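Local structure of fosfomycin resistance protein FosX (Mesorhizobium loti, 1R9C) at residues 8-13 with 52-57. The protein catalyses the hydration of the antibiotic fosfomycin, using manganese(II) as its cofactor, and so confers fosfomycin resistance. Numbering follows the deposited sequence.
Sequences MTFIVR and IWVAIM
Met8 to Val12 and Trp53 to Met57 pair as neighbouring parallel strands, the first and last of a βαβββ module, the unit of the vicinal oxygen chelate fold; helix 15-26 and strands 29-33 and 44-49 lie between them in sequence. Five backbone hydrogen bonds alternate along the pair, beginning with Met8 N to Trp53 O (3.0 Å) and ending with Val12 N to Met57 O (3.0 Å). Ala55 is held by both its N and its O: N donates to Met8 O (2.8 Å) and O accepts from Phe10 N. The face carrying Met8, Phe10, Val54 and Ile56 is tightly packed. Val54 splits its branches between two neighbours: CG1, anti to the backbone N (chi1 176°), meets the edge of the Phe10 ring in its plane, 3.8 Å from CD1, while CG2 lies 3.9 Å from Met8 CG. The Met8 chain bends at its last torsion (chi3 69°) and carries CE to Ile52 CG2. Phe117 meets the Phe10 ring edge-to-face, and Leu15, Met18 and Leu22 of helix 15-26 cover Ile56. The other face borders the active site. Thr9 lies near the bound manganese, its ligand His7 and His69 of the second subunit, consistent with a metal site shared across the dimer interface, over which the sheet runs on. This face is close where Thr9 OG1 meets Ala55 CB (3.4 Å) and loosens toward the partly exposed Ile11 and Met57. Met57 lies near Glu44, the probable proton acceptor, and its SD approaches Thr9 CG2 only to 4.2 Å.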
ATOM      1  N   MET A   8      -4.706  -2.621   1.025  1.00 20.43           N
ATOM      2  CA  MET A   8      -3.772  -1.786   1.748  1.00 20.37           C
ATOM      3  C   MET A   8      -4.461  -1.256   3.006  1.00 21.04           C
ATOM      4  O   MET A   8      -5.641  -0.897   2.984  1.00 21.27           O
ATOM      5  CB  MET A   8      -3.259  -0.646   0.854  1.00 20.94           C
ATOM      6  CG  MET A   8      -4.392   0.258   0.350  1.00 21.39           C
ATOM      7  SD  MET A   8      -3.859   1.549  -0.828  1.00 26.82           S
ATOM      8  CE  MET A   8      -3.436   0.531  -2.254  1.00 26.33           C
ATOM      9  N   THR A   9      -3.726  -1.238   4.121  1.00 21.55           N
ATOM     10  CA  THR A   9      -4.301  -0.856   5.399  1.00 21.59           C
ATOM     11  C   THR A   9      -3.546   0.317   5.976  1.00 22.35           C
ATOM     12  O   THR A   9      -2.323   0.258   6.116  1.00 21.71           O
ATOM     13  CB  THR A   9      -4.267  -2.051   6.377  1.00 21.83           C
ATOM     14  OG1 THR A   9      -5.262  -2.992   5.972  1.00 24.97           O
ATOM     15  CG2 THR A   9      -4.738  -1.626   7.768  1.00 21.12           C
ATOM     16  N   PHE A  10      -4.295   1.363   6.337  1.00 22.72           N
ATOM     17  CA  PHE A  10      -3.763   2.550   7.023  1.00 22.55           C
ATOM     18  C   PHE A  10      -4.367   2.752   8.407  1.00 22.96           C
ATOM     19  O   PHE A  10      -5.579   2.663   8.571  1.00 22.79           O
ATOM     20  CB  PHE A  10      -4.054   3.804   6.172  1.00 23.01           C
ATOM     21  CG  PHE A  10      -3.586   3.657   4.734  1.00 23.99           C
ATOM     22  CD1 PHE A  10      -4.498   3.422   3.709  1.00 27.05           C
ATOM     23  CD2 PHE A  10      -2.224   3.665   4.447  1.00 26.21           C
ATOM     24  CE1 PHE A  10      -4.069   3.244   2.381  1.00 28.40           C
ATOM     25  CE2 PHE A  10      -1.785   3.484   3.131  1.00 27.34           C
ATOM     26  CZ  PHE A  10      -2.696   3.261   2.110  1.00 25.58           C
ATOM     27  N   ILE A  11      -3.513   3.074   9.376  1.00 21.10           N
ATOM     28  CA  ILE A  11      -3.931   3.431  10.725  1.00 20.91           C
ATOM     29  C   ILE A  11      -3.991   4.968  10.770  1.00 21.02           C
ATOM     30  O   ILE A  11      -3.100   5.641  10.261  1.00 20.80           O
ATOM     31  CB  ILE A  11      -2.890   2.918  11.718  1.00 20.79           C
ATOM     32  CG1 ILE A  11      -2.492   1.471  11.359  1.00 22.41           C
ATOM     33  CG2 ILE A  11      -3.325   3.213  13.210  1.00 18.83           C
ATOM     34  CD1 ILE A  11      -3.109   0.399  12.192  1.00 27.83           C
ATOM     35  N   VAL A  12      -5.095   5.508  11.288  1.00 21.29           N
ATOM     36  CA  VAL A  12      -5.363   6.936  11.227  1.00 21.01           C
ATOM     37  C   VAL A  12      -5.972   7.346  12.560  1.00 21.45           C
ATOM     38  O   VAL A  12      -6.630   6.538  13.220  1.00 21.53           O
ATOM     39  CB  VAL A  12      -6.329   7.297  10.039  1.00 21.13           C
ATOM     40  CG1 VAL A  12      -5.697   6.953   8.667  1.00 18.64           C
ATOM     41  CG2 VAL A  12      -7.727   6.643  10.210  1.00 19.33           C
ATOM     42  N   ARG A  13      -5.723   8.585  12.974  1.00 21.59           N
ATOM     43  CA  ARG A  13      -6.211   9.104  14.246  1.00 22.05           C
ATOM     44  C   ARG A  13      -7.725   9.355  14.203  1.00 21.95           C
ATOM     45  O   ARG A  13      -8.426   9.164  15.210  1.00 21.33           O
ATOM     46  CB  ARG A  13      -5.478  10.406  14.618  1.00 22.95           C
ATOM     47  CG  ARG A  13      -4.092  10.254  15.323  1.00 25.16           C
ATOM     48  CD  ARG A  13      -3.295  11.584  15.458  1.00 30.65           C
ATOM     49  NE  ARG A  13      -3.108  12.264  14.160  1.00 34.17           N
ATOM     50  CZ  ARG A  13      -2.695  13.525  14.004  1.00 35.01           C
ATOM     51  NH1 ARG A  13      -2.399  14.280  15.053  1.00 34.93           N
ATOM     52  NH2 ARG A  13      -2.582  14.039  12.783  1.00 35.51           N
ATOM     53  N   ILE A  52      -9.943  -1.797  -5.790  1.00 22.71           N
ATOM     54  CA  ILE A  52      -8.892  -1.797  -4.763  1.00 22.87           C
ATOM     55  C   ILE A  52      -9.502  -1.686  -3.362  1.00 22.75           C
ATOM     56  O   ILE A  52     -10.248  -0.759  -3.072  1.00 22.10           O
ATOM     57  CB  ILE A  52      -7.898  -0.656  -5.028  1.00 23.10           C
ATOM     58  CG1 ILE A  52      -7.245  -0.838  -6.386  1.00 25.36           C
ATOM     59  CG2 ILE A  52      -6.813  -0.553  -3.899  1.00 24.38           C
ATOM     60  CD1 ILE A  52      -6.640   0.464  -6.912  1.00 29.31           C
ATOM     61  N   TRP A  53      -9.174  -2.652  -2.505  1.00 22.04           N
ATOM     62  CA  TRP A  53      -9.622  -2.672  -1.116  1.00 21.45           C
ATOM     63  C   TRP A  53      -8.655  -1.864  -0.262  1.00 22.12           C
ATOM     64  O   TRP A  53      -7.461  -2.200  -0.187  1.00 22.39           O
ATOM     65  CB  TRP A  53      -9.633  -4.124  -0.679  1.00 20.68           C
ATOM     66  CG  TRP A  53     -10.070  -4.471   0.714  1.00 20.89           C
ATOM     67  CD1 TRP A  53     -10.625  -3.664   1.670  1.00 20.39           C
ATOM     68  CD2 TRP A  53     -10.000  -5.775   1.287  1.00 19.32           C
ATOM     69  NE1 TRP A  53     -10.882  -4.393   2.808  1.00 21.31           N
ATOM     70  CE2 TRP A  53     -10.524  -5.694   2.597  1.00 21.16           C
ATOM     71  CE3 TRP A  53      -9.547  -7.016   0.819  1.00 19.96           C
ATOM     72  CZ2 TRP A  53     -10.612  -6.810   3.444  1.00 22.81           C
ATOM     73  CZ3 TRP A  53      -9.649  -8.131   1.656  1.00 22.33           C
ATOM     74  CH2 TRP A  53     -10.168  -8.014   2.950  1.00 22.27           C
ATOM     75  N   VAL A  54      -9.173  -0.799   0.351  1.00 20.37           N
ATOM     76  CA  VAL A  54      -8.452  -0.038   1.339  1.00 21.49           C
ATOM     77  C   VAL A  54      -9.133  -0.240   2.676  1.00 20.81           C
ATOM     78  O   VAL A  54     -10.358  -0.081   2.783  1.00 21.35           O
ATOM     79  CB  VAL A  54      -8.507   1.492   1.031  1.00 20.82           C
ATOM     80  CG1 VAL A  54      -7.807   2.296   2.152  1.00 22.65           C
ATOM     81  CG2 VAL A  54      -7.926   1.746  -0.320  1.00 21.78           C
ATOM     82  N   ALA A  55      -8.352  -0.567   3.693  1.00 20.83           N
ATOM     83  CA  ALA A  55      -8.879  -0.675   5.055  1.00 21.03           C
ATOM     84  C   ALA A  55      -8.262   0.430   5.901  1.00 22.10           C
ATOM     85  O   ALA A  55      -7.067   0.681   5.812  1.00 21.98           O
ATOM     86  CB  ALA A  55      -8.542  -2.045   5.660  1.00 22.05           C
ATOM     87  N   ILE A  56      -9.083   1.085   6.727  1.00 21.53           N
ATOM     88  CA  ILE A  56      -8.568   2.003   7.717  1.00 21.23           C
ATOM     89  C   ILE A  56      -8.991   1.578   9.108  1.00 22.00           C
ATOM     90  O   ILE A  56     -10.114   1.070   9.305  1.00 21.50           O
ATOM     91  CB  ILE A  56      -8.950   3.483   7.409  1.00 21.31           C
ATOM     92  CG1 ILE A  56     -10.482   3.708   7.379  1.00 20.96           C
ATOM     93  CG2 ILE A  56      -8.308   3.929   6.066  1.00 21.54           C
ATOM     94  CD1 ILE A  56     -10.871   5.155   7.172  1.00 21.39           C
ATOM     95  N   MET A  57      -8.083   1.782  10.067  1.00 21.77           N
ATOM     96  CA  MET A  57      -8.359   1.491  11.469  1.00 23.20           C
ATOM     97  C   MET A  57      -7.906   2.662  12.318  1.00 22.23           C
ATOM     98  O   MET A  57      -6.909   3.284  12.012  1.00 21.76           O
ATOM     99  CB  MET A  57      -7.684   0.189  11.933  1.00 24.50           C
ATOM    100  CG  MET A  57      -7.634  -0.958  10.886  1.00 29.77           C
ATOM    101  SD  MET A  57      -6.577  -2.372  11.429  1.00 42.35           S
ATOM    102  CE  MET A  57      -6.732  -2.198  13.313  1.00 34.52           C
TER